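Local coordinates for uncharacterized protein VP1736 (Vibrio parahaemolyticus, PDB 3LXQ), which is of unknown function but belongs to the sulfatase family of the alkaline phosphatase clan, with an alpha/beta core built on a mixed sheet, at residues Q43-M48 against P146-A151; V101-G106 against N112-M117; S219-Y224 against E258-Q263; E229-L234 against K239-L244. All coordinates share one frame; numbering follows the deposited sequence.

Contacts 2 to 4 belong to the alpha/beta core and run from its buried sheet to its surface. Contact 4 is largely buried and aromatic, pressing helix 220-234 against strand 241-246 of the mixed sheet. Contact 3 uses the beginning of the same helix, but reaches outward to an exposed loop through one weak charged pair. Contacts 2 and 3 lie on the same side of the chain's centre, about 18 Å apart between centres; contact 2 is partly buried and combines a gripped carboxylate with a small apolar patch. Contact 1 stands apart, about 35 to 40 Å from the others, centre to centre, and joins helix 41-45 to the loop at 146-151 by apolar touch alone.

Contact 1. Residues Q43-M48 against P146-A151; sequences QFYGKM and PSPSRA
The pyrrolidine ring of Pro148 lies against two aromatic rings of the segment 43-48, meeting both obliquely. It touches the Phe44 ring on the side of CD2 and CE2, where Phe44 CE2 comes 3.8 Å from Pro148 CB, and the Tyr45 ring at its hydroxyl end, with Tyr45 CE2 3.9 Å from Pro148 CG. One face of the Tyr45 ring is partly covered by its own neighbour: Phe44 CB stands 3.8 Å above the plane, off toward the rim. Both aromatic side chains leave the helix with CG anti to the carbonyl carbon (chi1 -66° in Phe44, -53° in Tyr45), which carries both rings to the CB-CG edge of the proline. Phe44 slides past Pro148, whereas Tyr45 approaches it from the opposing direction. The contact joins the short helix 41-45, near the start of the modelled chain, to the loop that follows helix 133-141 in the sulfatase-family region. Gly46, with positive phi, is where the chain leaves the helix just after these rings. On the loop side the backbone bends round Pro148 in an ST turn, in which Ser147 OG accepts from Ser149 N at 3.0 Å. Arg135 of helix 133-141 also donates to Ser149 O, tying the loop back to that helix. The Tyr45 hydroxyl is hydrogen-bonded to Lys384 O and Gln381 NE2, which belong to the first hairpin of the five-stranded antiparallel sheet; its polar end is thus satisfied away from the proline, although Tyr45 OH passes 3.7 Å from Pro148 CG.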
loop_
_atom_site.group_PDB
_atom_site.type_symbol
_atom_site.label_atom_id
_atom_site.label_comp_id
_atom_site.label_asym_id
_atom_site.label_seq_id
_atom_site.Cartn_x
_atom_site.Cartn_y
_atom_site.Cartn_z
ATOM N N GLN A 43 -16.810 -15.217 13.098
ATOM C CA GLN A 43 -17.863 -14.727 13.997
ATOM C C GLN A 43 -18.749 -13.630 13.388
ATOM O O GLN A 43 -19.905 -13.483 13.786
ATOM C CB GLN A 43 -17.256 -14.235 15.321
ATOM N N PHE A 44 -18.214 -12.869 12.431
ATOM C CA PHE A 44 -18.939 -11.725 11.856
ATOM C C PHE A 44 -19.697 -12.050 10.572
ATOM O O PHE A 44 -20.804 -11.551 10.353
ATOM C CB PHE A 44 -17.986 -10.562 11.557
ATOM C CG PHE A 44 -17.375 -9.936 12.768
ATOM C CD1 PHE A 44 -18.120 -9.076 13.580
ATOM C CD2 PHE A 44 -16.041 -10.175 13.088
ATOM C CE1 PHE A 44 -17.552 -8.478 14.702
ATOM C CE2 PHE A 44 -15.461 -9.580 14.214
ATOM C CZ PHE A 44 -16.223 -8.729 15.021
ATOM N N TYR A 45 -19.080 -12.867 9.723
ATOM C CA TYR A 45 -19.529 -13.047 8.335
ATOM C C TYR A 45 -20.122 -14.425 8.048
ATOM O O TYR A 45 -20.704 -14.651 6.982
ATOM C CB TYR A 45 -18.362 -12.793 7.368
ATOM C CG TYR A 45 -17.652 -11.466 7.549
ATOM C CD1 TYR A 45 -18.369 -10.284 7.768
ATOM C CD2 TYR A 45 -16.260 -11.386 7.461
ATOM C CE1 TYR A 45 -17.715 -9.061 7.926
ATOM C CE2 TYR A 45 -15.592 -10.159 7.614
ATOM C CZ TYR A 45 -16.327 -9.002 7.845
ATOM O OH TYR A 45 -15.682 -7.794 8.000
ATOM N N GLY A 46 -19.953 -15.345 8.993
ATOM C CA GLY A 46 -20.405 -16.723 8.815
ATOM C C GLY A 46 -19.257 -17.678 8.562
ATOM O O GLY A 46 -18.159 -17.269 8.177
ATOM N N LYS A 47 -19.526 -18.960 8.782
ATOM C CA LYS A 47 -18.553 -20.026 8.573
ATOM C C LYS A 47 -18.396 -20.350 7.089
ATOM O O LYS A 47 -19.270 -20.030 6.282
ATOM C CB LYS A 47 -18.984 -21.283 9.340
HETATM N N MSE A 48 -17.263 -20.961 6.749
HETATM C CA MSE A 48 -17.014 -21.548 5.429
HETATM C C MSE A 48 -15.915 -22.589 5.567
HETATM O O MSE A 48 -14.947 -22.378 6.288
HETATM C CB MSE A 48 -16.587 -20.483 4.411
HETATM C CG MSE A 48 -16.991 -20.796 2.977
HETATM SE SE MSE A 48 -16.072 -19.711 1.616
HETATM C CE MSE A 48 -17.632 -19.082 0.635
ATOM N N PRO A 146 -6.961 -7.836 4.374
ATOM C CA PRO A 146 -7.497 -7.282 5.619
ATOM C C PRO A 146 -8.378 -8.250 6.414
ATOM O O PRO A 146 -8.853 -9.256 5.881
ATOM C CB PRO A 146 -8.324 -6.077 5.137
ATOM C CG PRO A 146 -8.772 -6.469 3.744
ATOM C CD PRO A 146 -7.714 -7.408 3.187
ATOM N N SER A 147 -8.577 -7.942 7.692
ATOM C CA SER A 147 -9.509 -8.676 8.540
ATOM C C SER A 147 -10.274 -7.646 9.345
ATOM O O SER A 147 -9.969 -6.453 9.243
ATOM C CB SER A 147 -8.765 -9.674 9.456
ATOM O OG SER A 147 -8.040 -9.027 10.492
ATOM N N PRO A 148 -11.284 -8.082 10.128
ATOM C CA PRO A 148 -11.950 -7.187 11.087
ATOM C C PRO A 148 -11.039 -6.836 12.250
ATOM O O PRO A 148 -11.382 -5.976 13.053
ATOM C CB PRO A 148 -13.120 -8.032 11.606
ATOM C CG PRO A 148 -13.327 -9.052 10.587
ATOM C CD PRO A 148 -11.987 -9.366 10.024
ATOM N N SER A 149 -9.898 -7.518 12.345
ATOM C CA SER A 149 -8.923 -7.253 13.388
ATOM C C SER A 149 -7.961 -6.176 12.937
ATOM O O SER A 149 -8.051 -5.665 11.806
ATOM C CB SER A 149 -8.126 -8.521 13.726
ATOM O OG SER A 149 -8.941 -9.459 14.392
ATOM N N ARG A 150 -7.021 -5.850 13.818
ATOM C CA ARG A 150 -5.975 -4.887 13.503
ATOM C C ARG A 150 -5.019 -5.504 12.488
ATOM O O ARG A 150 -4.863 -6.722 12.427
ATOM C CB ARG A 150 -5.232 -4.474 14.775
ATOM C CG ARG A 150 -6.154 -3.996 15.900
ATOM C CD ARG A 150 -5.411 -3.591 17.179
ATOM N NE ARG A 150 -4.429 -4.577 17.644
ATOM C CZ ARG A 150 -4.692 -5.620 18.436
ATOM N NH1 ARG A 150 -5.931 -5.855 18.854
ATOM N NH2 ARG A 150 -3.707 -6.443 18.805
ATOM N N ALA A 151 -4.393 -4.660 11.671
ATOM C CA ALA A 151 -3.280 -5.113 10.825
ATOM C C ALA A 151 -2.222 -5.893 11.628
ATOM O O ALA A 151 -2.034 -5.656 12.827
ATOM C CB ALA A 151 -2.647 -3.925 10.149
#

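Contact 2. Residues V101-G106 against N112-M117; sequences VGSLGG and NLDELM
Val101 opens the contact with its CG1 methyl, which slips past the carboxylate of Asp114 and lies 4.4 Å from Leu113 CD2, a loose apolar touch on the buried side. Its carbonyl braces the turn from within: Val101 O accepts from Leu104 N and Gly106 N on opposite faces of the carbonyl plane. Next along the chain, Gly102 has no side chain to keep the helix at a distance, and its CA approaches to 3.4 Å from Asp114 OD2. Ser103 then makes the polar core of the contact. Its backbone N donates to Asp114 OD1 at 2.8 Å, and its hydroxyl OG donates to the same oxygen at 3.0 Å. Both donors come from the same face of the carboxylate, well above its plane (49° and 58° out of it). The serine hydroxyl can join the amide because OG sits between the backbone N and the carbonyl carbon, at chi1 65°. These bonds hold a tight turn of the loop after strand 87-93 against helix 111-118, which starts only a few residues later in the sulfatase-family region. Thr110 OG1 binds both Asp114 OD1 and Gly102 N, so OD1 has a third partner and the intervening chain is drawn into the same network. Beyond the polar core, Ser103 OG also passes 3.5 Å from CG of the selenomethionine Met117. Leu104 comes last: the bent Met117 side chain crosses it at about a right angle, bringing SE to 4.1 Å from Leu104 CD1, and Pro324 and Leu326 of strand 322-328 pack around this apolar end.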
loop_
_atom_site.group_PDB
_atom_site.type_symbol
_atom_site.label_atom_id
_atom_site.label_comp_id
_atom_site.label_asym_id
_atom_site.label_seq_id
_atom_site.Cartn_x
_atom_site.Cartn_y
_atom_site.Cartn_z
ATOM N N VAL A 101 -6.151 14.782 -4.539
ATOM C CA VAL A 101 -5.295 14.710 -5.732
ATOM C C VAL A 101 -5.942 15.326 -6.983
ATOM O O VAL A 101 -6.942 14.825 -7.500
ATOM C CB VAL A 101 -4.808 13.263 -6.032
ATOM C CG1 VAL A 101 -3.797 13.272 -7.170
ATOM C CG2 VAL A 101 -4.186 12.630 -4.800
ATOM N N GLY A 102 -5.345 16.414 -7.464
ATOM C CA GLY A 102 -5.821 17.106 -8.662
ATOM C C GLY A 102 -5.958 16.199 -9.875
ATOM O O GLY A 102 -7.018 16.160 -10.505
ATOM N N SER A 103 -4.896 15.456 -10.191
ATOM C CA SER A 103 -4.897 14.568 -11.359
ATOM C C SER A 103 -5.919 13.430 -11.248
ATOM O O SER A 103 -6.240 12.796 -12.247
ATOM C CB SER A 103 -3.493 14.016 -11.648
ATOM O OG SER A 103 -3.037 13.182 -10.596
ATOM N N LEU A 104 -6.434 13.190 -10.042
ATOM C CA LEU A 104 -7.466 12.173 -9.831
ATOM C C LEU A 104 -8.849 12.785 -9.618
ATOM O O LEU A 104 -9.772 12.114 -9.158
ATOM C CB LEU A 104 -7.090 11.238 -8.672
ATOM C CG LEU A 104 -6.122 10.072 -8.917
ATOM C CD1 LEU A 104 -4.784 10.500 -9.545
ATOM C CD2 LEU A 104 -5.868 9.343 -7.627
ATOM N N GLY A 105 -8.985 14.063 -9.964
ATOM C CA GLY A 105 -10.284 14.734 -9.937
ATOM C C GLY A 105 -10.605 15.552 -8.698
ATOM O O GLY A 105 -11.490 16.413 -8.737
ATOM N N GLY A 106 -9.889 15.302 -7.605
ATOM C CA GLY A 106 -10.129 15.996 -6.337
ATOM C C GLY A 106 -9.614 17.427 -6.307
ATOM O O GLY A 106 -9.410 18.049 -7.351
ATOM N N ASN A 112 2.770 19.009 -7.895
ATOM C CA ASN A 112 3.999 18.252 -8.147
ATOM C C ASN A 112 3.711 16.800 -8.502
ATOM O O ASN A 112 4.278 16.280 -9.458
ATOM C CB ASN A 112 4.963 18.311 -6.961
ATOM C CG ASN A 112 5.579 19.693 -6.769
ATOM O OD1 ASN A 112 6.180 20.260 -7.686
ATOM N ND2 ASN A 112 5.432 20.239 -5.568
ATOM N N LEU A 113 2.830 16.149 -7.737
ATOM C CA LEU A 113 2.465 14.750 -8.013
ATOM C C LEU A 113 1.738 14.614 -9.347
ATOM O O LEU A 113 2.038 13.707 -10.114
ATOM C CB LEU A 113 1.637 14.131 -6.879
ATOM C CG LEU A 113 1.257 12.643 -6.995
ATOM C CD1 LEU A 113 2.496 11.744 -6.970
ATOM C CD2 LEU A 113 0.260 12.230 -5.913
ATOM N N ASP A 114 0.806 15.530 -9.619
ATOM C CA ASP A 114 0.046 15.552 -10.873
ATOM C C ASP A 114 0.957 15.511 -12.093
ATOM O O ASP A 114 0.684 14.800 -13.064
ATOM C CB ASP A 114 -0.807 16.821 -10.955
ATOM C CG ASP A 114 -2.031 16.771 -10.070
ATOM O OD1 ASP A 114 -2.216 15.787 -9.307
ATOM O OD2 ASP A 114 -2.823 17.732 -10.151
ATOM N N GLU A 115 2.024 16.307 -12.032
ATOM C CA GLU A 115 3.011 16.409 -13.096
ATOM C C GLU A 115 3.782 15.101 -13.231
ATOM O O GLU A 115 3.953 14.594 -14.336
ATOM C CB GLU A 115 3.970 17.563 -12.803
ATOM C CG GLU A 115 4.856 17.950 -13.969
ATOM C CD GLU A 115 4.090 18.672 -15.062
ATOM O OE1 GLU A 115 3.112 18.096 -15.595
ATOM O OE2 GLU A 115 4.475 19.816 -15.395
ATOM N N LEU A 116 4.229 14.561 -12.095
ATOM C CA LEU A 116 4.945 13.284 -12.048
ATOM C C LEU A 116 4.088 12.095 -12.517
ATOM O O LEU A 116 4.613 11.073 -12.985
ATOM C CB LEU A 116 5.454 13.029 -10.632
ATOM C CG LEU A 116 6.549 13.960 -10.113
ATOM C CD1 LEU A 116 6.534 14.008 -8.595
ATOM C CD2 LEU A 116 7.918 13.528 -10.638
HETATM N N MSE A 117 2.771 12.244 -12.383
HETATM C CA MSE A 117 1.797 11.236 -12.812
HETATM C C MSE A 117 1.860 11.002 -14.310
HETATM O O MSE A 117 1.759 9.866 -14.764
HETATM C CB MSE A 117 0.379 11.662 -12.436
HETATM C CG MSE A 117 0.086 11.658 -10.949
HETATM SE SE MSE A 117 -0.808 10.039 -10.354
HETATM C CE MSE A 117 0.582 8.759 -10.604
#

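Contact 3. Residues S219-Y224 against E258-Q263; sequences SDEDLY and EGKIEQ
Glu221 and Lys260 are the residues whose backbones approach nearest, yet their CA atoms remain 10.4 Å apart, and the contact is bridged by side chains alone. The segment 219-224 is the beginning of helix 220-234: Ser219 occupies the N-cap position, and Leu223 N donates to Ser219 O, followed by Tyr224 N to Asp220 O. The segment 258-263 has no regular structure and belongs to the long surface loop between strand 241-246 and helix 271-289. Gly259, with positive phi, comes just before the lysine. Glu221 projects from the helix almost fully extended, CG anti to the backbone N (chi1 179°), and carries its carboxylate toward the loop. Lys260 bends at chi2 (-124°) and then runs straight, crossing the glutamate at about a right angle. The two charged ends form a salt bridge whose hydrogen bond, from Lys260 NZ to Glu221 OE1 at 3.4 Å, is weak; Lys260 CD also passes 3.9 Å from Glu221 OE1. The firmer partner of that oxygen is Tyr280 OH of helix 271-289, whose side chain also touches Lys260. Behind the bridge, Ser219 OG donates to Asp222 OD2 at 2.8 Å, from above the carboxylate plane, while Tyr277 OH of helix 271-289 is bonded to Ser219 OG and Glu221 N. Three acidic side chains, Asp220, Glu221 and Asp222, therefore crowd the first turn, where the helix end would probably favour their negative charge. So long an ion pair at the surface, on an oxygen already bonded to Tyr280 OH, probably adds only modestly to holding the loop.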
loop_
_atom_site.group_PDB
_atom_site.type_symbol
_atom_site.label_atom_id
_atom_site.label_comp_id
_atom_site.label_asym_id
_atom_site.label_seq_id
_atom_site.Cartn_x
_atom_site.Cartn_y
_atom_site.Cartn_z
ATOM N N SER A 219 9.614 17.577 9.381
ATOM C CA SER A 219 8.759 17.817 8.212
ATOM C C SER A 219 9.096 16.836 7.083
ATOM O O SER A 219 10.133 16.166 7.128
ATOM C CB SER A 219 8.887 19.263 7.727
ATOM O OG SER A 219 10.167 19.504 7.145
ATOM N N ASP A 220 8.206 16.730 6.095
ATOM C CA ASP A 220 8.408 15.795 4.997
ATOM C C ASP A 220 9.583 16.197 4.094
ATOM O O ASP A 220 10.252 15.325 3.563
ATOM C CB ASP A 220 7.113 15.585 4.207
ATOM C CG ASP A 220 6.027 14.886 5.029
ATOM O OD1 ASP A 220 6.362 14.186 6.023
ATOM O OD2 ASP A 220 4.828 15.047 4.681
ATOM N N GLU A 221 9.868 17.493 3.951
ATOM C CA GLU A 221 11.086 17.905 3.208
ATOM C C GLU A 221 12.363 17.379 3.878
ATOM O O GLU A 221 13.240 16.871 3.195
ATOM C CB GLU A 221 11.165 19.423 2.941
ATOM C CG GLU A 221 12.451 19.850 2.198
ATOM C CD GLU A 221 12.425 21.271 1.619
ATOM O OE1 GLU A 221 11.624 22.114 2.073
ATOM O OE2 GLU A 221 13.225 21.553 0.708
ATOM N N ASP A 222 12.446 17.466 5.211
ATOM C CA ASP A 222 13.590 16.898 5.946
ATOM C C ASP A 222 13.656 15.383 5.794
ATOM O O ASP A 222 14.737 14.812 5.623
ATOM C CB ASP A 222 13.576 17.299 7.429
ATOM C CG ASP A 222 13.683 18.807 7.629
ATOM O OD1 ASP A 222 14.657 19.431 7.133
ATOM O OD2 ASP A 222 12.771 19.364 8.274
ATOM N N LEU A 223 12.493 14.735 5.849
ATOM C CA LEU A 223 12.393 13.296 5.585
ATOM C C LEU A 223 12.978 12.947 4.219
ATOM O O LEU A 223 13.769 12.013 4.087
ATOM C CB LEU A 223 10.932 12.845 5.616
ATOM C CG LEU A 223 10.626 11.381 5.273
ATOM C CD1 LEU A 223 11.051 10.436 6.389
ATOM C CD2 LEU A 223 9.143 11.233 4.986
ATOM N N TYR A 224 12.574 13.729 3.225
ATOM C CA TYR A 224 12.945 13.507 1.842
ATOM C C TYR A 224 14.396 13.888 1.533
ATOM O O TYR A 224 14.999 13.305 0.631
ATOM C CB TYR A 224 11.980 14.251 0.915
ATOM C CG TYR A 224 10.598 13.626 0.743
ATOM C CD1 TYR A 224 10.431 12.243 0.574
ATOM C CD2 TYR A 224 9.461 14.430 0.691
ATOM C CE1 TYR A 224 9.154 11.685 0.382
ATOM C CE2 TYR A 224 8.191 13.887 0.502
ATOM C CZ TYR A 224 8.041 12.526 0.348
ATOM O OH TYR A 224 6.773 12.036 0.159
ATOM N N GLU A 258 6.441 27.708 6.912
ATOM C CA GLU A 258 5.749 28.803 6.216
ATOM C C GLU A 258 6.456 29.173 4.898
ATOM O O GLU A 258 7.615 28.802 4.676
ATOM C CB GLU A 258 5.648 30.041 7.124
ATOM C CG GLU A 258 4.913 29.822 8.457
ATOM C CD GLU A 258 3.445 30.278 8.452
ATOM O OE1 GLU A 258 2.932 30.722 7.397
ATOM O OE2 GLU A 258 2.801 30.189 9.522
ATOM N N GLY A 259 5.741 29.894 4.034
ATOM C CA GLY A 259 6.273 30.380 2.754
ATOM C C GLY A 259 6.820 29.332 1.793
ATOM O O GLY A 259 7.782 29.592 1.067
ATOM N N LYS A 260 6.215 28.149 1.781
ATOM C CA LYS A 260 6.670 27.070 0.892
ATOM C C LYS A 260 5.642 26.703 -0.175
ATOM O O LYS A 260 5.991 26.123 -1.196
ATOM C CB LYS A 260 7.131 25.839 1.682
ATOM C CG LYS A 260 8.199 26.167 2.713
ATOM C CD LYS A 260 9.457 25.339 2.547
ATOM C CE LYS A 260 10.609 25.968 3.336
ATOM N NZ LYS A 260 11.949 25.390 3.015
ATOM N N ILE A 261 4.381 27.047 0.073
ATOM C CA ILE A 261 3.329 26.947 -0.937
ATOM C C ILE A 261 2.409 28.152 -0.882
ATOM O O ILE A 261 2.286 28.805 0.163
ATOM C CB ILE A 261 2.436 25.686 -0.757
ATOM C CG1 ILE A 261 1.634 25.742 0.557
ATOM C CG2 ILE A 261 3.253 24.401 -0.912
ATOM C CD1 ILE A 261 2.236 24.983 1.731
ATOM N N GLU A 262 1.756 28.446 -2.000
ATOM C CA GLU A 262 0.583 29.300 -1.956
ATOM C C GLU A 262 -0.450 28.419 -1.266
ATOM O O GLU A 262 -0.901 27.433 -1.831
ATOM C CB GLU A 262 0.133 29.716 -3.363
ATOM N N GLN A 263 -0.764 28.741 -0.016
ATOM C CA GLN A 263 -1.666 27.923 0.798
ATOM C C GLN A 263 -3.049 27.860 0.156
ATOM O O GLN A 263 -3.484 28.820 -0.474
ATOM C CB GLN A 263 -1.746 28.476 2.228
ATOM C CG GLN A 263 -0.370 28.740 2.846
ATOM C CD GLN A 263 -0.408 29.266 4.275
ATOM O OE1 GLN A 263 -1.427 29.786 4.757
ATOM N NE2 GLN A 263 0.721 29.135 4.963
#

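Contact 4. Residues E229-L234 against K239-L244; sequences EEFERL and KPFFSL
Arg233 NH2 donates to Glu230 OE1 at 2.6 Å in a salt bridge along the helix; the oxygen lies in the guanidinium plane, while the nitrogen comes from above the carboxylate plane. One turn of the same helix also carries Phe231, whose edge faces Ser243 OG, lying near the ring plane 3.1 Å from Phe231 CE1. Phe241, two residues earlier on the strand, meets the same phenylalanine differently: the rings are close to parallel (14°) but laterally displaced, centroids 5.4 Å apart, with little of one face over the other. They touch at Phe231 CD1 and Phe241 CE1, 3.5 Å apart. The Phe241 ring is turned to the helix with CG between the backbone N and the carbonyl carbon (chi1 59°). Leu234 covers it as well, with Leu234 CB 3.6 Å from Phe241 CD2 and a CH-pi contact from Leu234 CD1, off-centre and 4.2 Å from the ring centroid. Helix 220-234 thus packs on strand 241-246, which runs parallel to its neighbours 87-93 and 175-180 in the mixed sheet; helix and strand segments are antiparallel (173°), consistent with the short connection between them. The interface proper is apolar and aromatic, and the burial of the Ser243 hydroxyl is paid for by its hydrogen bond with Gln177 NE2 of strand 175-180, so that it can lie against the C-H edge of Phe231.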
loop_
_atom_site.group_PDB
_atom_site.type_symbol
_atom_site.label_atom_id
_atom_site.label_comp_id
_atom_site.label_asym_id
_atom_site.label_seq_id
_atom_site.Cartn_x
_atom_site.Cartn_y
_atom_site.Cartn_z
ATOM N N GLU A 229 19.744 11.427 0.846
ATOM C CA GLU A 229 21.051 11.230 1.502
ATOM C C GLU A 229 21.386 9.744 1.651
ATOM O O GLU A 229 22.510 9.320 1.377
ATOM C CB GLU A 229 21.054 11.860 2.907
ATOM C CG GLU A 229 21.939 13.075 3.115
ATOM C CD GLU A 229 22.244 13.333 4.591
ATOM O OE1 GLU A 229 21.378 13.063 5.460
ATOM O OE2 GLU A 229 23.365 13.796 4.887
ATOM N N GLU A 230 20.404 8.973 2.103
ATOM C CA GLU A 230 20.564 7.550 2.381
ATOM C C GLU A 230 20.704 6.744 1.103
ATOM O O GLU A 230 21.357 5.704 1.091
ATOM C CB GLU A 230 19.340 7.033 3.158
ATOM C CG GLU A 230 19.427 7.248 4.660
ATOM C CD GLU A 230 20.507 6.383 5.300
ATOM O OE1 GLU A 230 21.618 6.900 5.548
ATOM O OE2 GLU A 230 20.264 5.178 5.528
ATOM N N PHE A 231 20.049 7.216 0.045
ATOM C CA PHE A 231 20.003 6.495 -1.218
ATOM C C PHE A 231 21.295 6.745 -1.969
ATOM O O PHE A 231 21.882 5.812 -2.503
ATOM C CB PHE A 231 18.806 6.928 -2.068
ATOM C CG PHE A 231 17.457 6.674 -1.425
ATOM C CD1 PHE A 231 17.285 5.654 -0.495
ATOM C CD2 PHE A 231 16.357 7.450 -1.777
ATOM C CE1 PHE A 231 16.052 5.423 0.085
ATOM C CE2 PHE A 231 15.102 7.212 -1.200
ATOM C CZ PHE A 231 14.960 6.197 -0.262
ATOM N N GLU A 232 21.741 8.001 -2.002
ATOM C CA GLU A 232 23.029 8.335 -2.630
ATOM C C GLU A 232 24.198 7.707 -1.878
ATOM O O GLU A 232 25.269 7.479 -2.454
ATOM C CB GLU A 232 23.216 9.844 -2.760
ATOM C CG GLU A 232 23.799 10.258 -4.116
ATOM C CD GLU A 232 22.946 11.315 -4.802
ATOM O OE1 GLU A 232 22.079 11.939 -4.135
ATOM O OE2 GLU A 232 23.130 11.516 -6.015
ATOM N N ARG A 233 23.970 7.433 -0.596
ATOM C CA ARG A 233 24.893 6.685 0.246
ATOM C C ARG A 233 24.892 5.211 -0.148
ATOM O O ARG A 233 25.935 4.673 -0.532
ATOM C CB ARG A 233 24.515 6.844 1.726
ATOM C CG ARG A 233 25.533 6.284 2.732
ATOM C CD ARG A 233 25.588 4.745 2.695
ATOM N NE ARG A 233 25.396 4.101 3.996
ATOM C CZ ARG A 233 24.468 4.439 4.887
ATOM N NH1 ARG A 233 24.385 3.775 6.029
ATOM N NH2 ARG A 233 23.613 5.423 4.638
ATOM N N LEU A 234 23.725 4.569 -0.064
ATOM C CA LEU A 234 23.600 3.135 -0.356
ATOM C C LEU A 234 24.037 2.773 -1.784
ATOM O O LEU A 234 24.578 1.686 -2.020
ATOM C CB LEU A 234 22.177 2.628 -0.071
ATOM C CG LEU A 234 21.736 2.506 1.399
ATOM C CD1 LEU A 234 20.204 2.488 1.530
ATOM C CD2 LEU A 234 22.369 1.293 2.103
ATOM N N LYS A 239 25.394 -3.223 -2.521
ATOM C CA LYS A 239 24.080 -3.863 -2.394
ATOM C C LYS A 239 22.922 -3.144 -3.066
ATOM O O LYS A 239 22.855 -1.914 -3.070
ATOM C CB LYS A 239 23.735 -4.144 -0.927
ATOM C CG LYS A 239 24.541 -5.300 -0.343
ATOM C CD LYS A 239 23.854 -5.934 0.857
ATOM C CE LYS A 239 24.409 -7.333 1.102
ATOM N NZ LYS A 239 23.772 -8.005 2.262
ATOM N N PRO A 240 22.003 -3.924 -3.652
ATOM C CA PRO A 240 20.699 -3.373 -3.957
ATOM C C PRO A 240 19.982 -3.110 -2.629
ATOM O O PRO A 240 20.129 -3.890 -1.679
ATOM C CB PRO A 240 20.015 -4.505 -4.731
ATOM C CG PRO A 240 20.721 -5.753 -4.293
ATOM C CD PRO A 240 22.140 -5.324 -4.101
ATOM N N PHE A 241 19.246 -2.010 -2.551
ATOM C CA PHE A 241 18.515 -1.688 -1.329
ATOM C C PHE A 241 17.013 -1.600 -1.539
ATOM O O PHE A 241 16.548 -1.247 -2.630
ATOM C CB PHE A 241 19.025 -0.387 -0.707
ATOM C CG PHE A 241 18.912 0.817 -1.610
ATOM C CD1 PHE A 241 17.803 1.647 -1.551
ATOM C CD2 PHE A 241 19.936 1.136 -2.498
ATOM C CE1 PHE A 241 17.703 2.764 -2.374
ATOM C CE2 PHE A 241 19.845 2.257 -3.321
ATOM C CZ PHE A 241 18.725 3.069 -3.258
ATOM N N PHE A 242 16.275 -1.910 -0.470
ATOM C CA PHE A 242 14.827 -1.723 -0.410
ATOM C C PHE A 242 14.519 -0.751 0.722
ATOM O O PHE A 242 14.840 -1.013 1.883
ATOM C CB PHE A 242 14.092 -3.059 -0.188
ATOM C CG PHE A 242 12.670 -2.897 0.319
ATOM C CD1 PHE A 242 11.734 -2.156 -0.404
ATOM C CD2 PHE A 242 12.272 -3.494 1.511
ATOM C CE1 PHE A 242 10.417 -2.004 0.061
ATOM C CE2 PHE A 242 10.963 -3.352 1.985
ATOM C CZ PHE A 242 10.034 -2.598 1.258
ATOM N N SER A 243 13.890 0.367 0.369
ATOM C CA SER A 243 13.589 1.414 1.323
ATOM C C SER A 243 12.102 1.753 1.403
ATOM O O SER A 243 11.472 2.094 0.401
ATOM C CB SER A 243 14.402 2.661 0.978
ATOM O OG SER A 243 14.180 3.697 1.923
ATOM N N LEU A 244 11.555 1.668 2.615
ATOM C CA LEU A 244 10.215 2.178 2.911
ATOM C C LEU A 244 10.341 3.530 3.611
ATOM O O LEU A 244 10.923 3.613 4.677
ATOM C CB LEU A 244 9.414 1.179 3.773
ATOM C CG LEU A 244 8.069 1.671 4.331
ATOM C CD1 LEU A 244 7.092 2.028 3.222
ATOM C CD2 LEU A 244 7.447 0.672 5.282
HETATM O O HOH W 1 24.540 -0.374 -0.745
#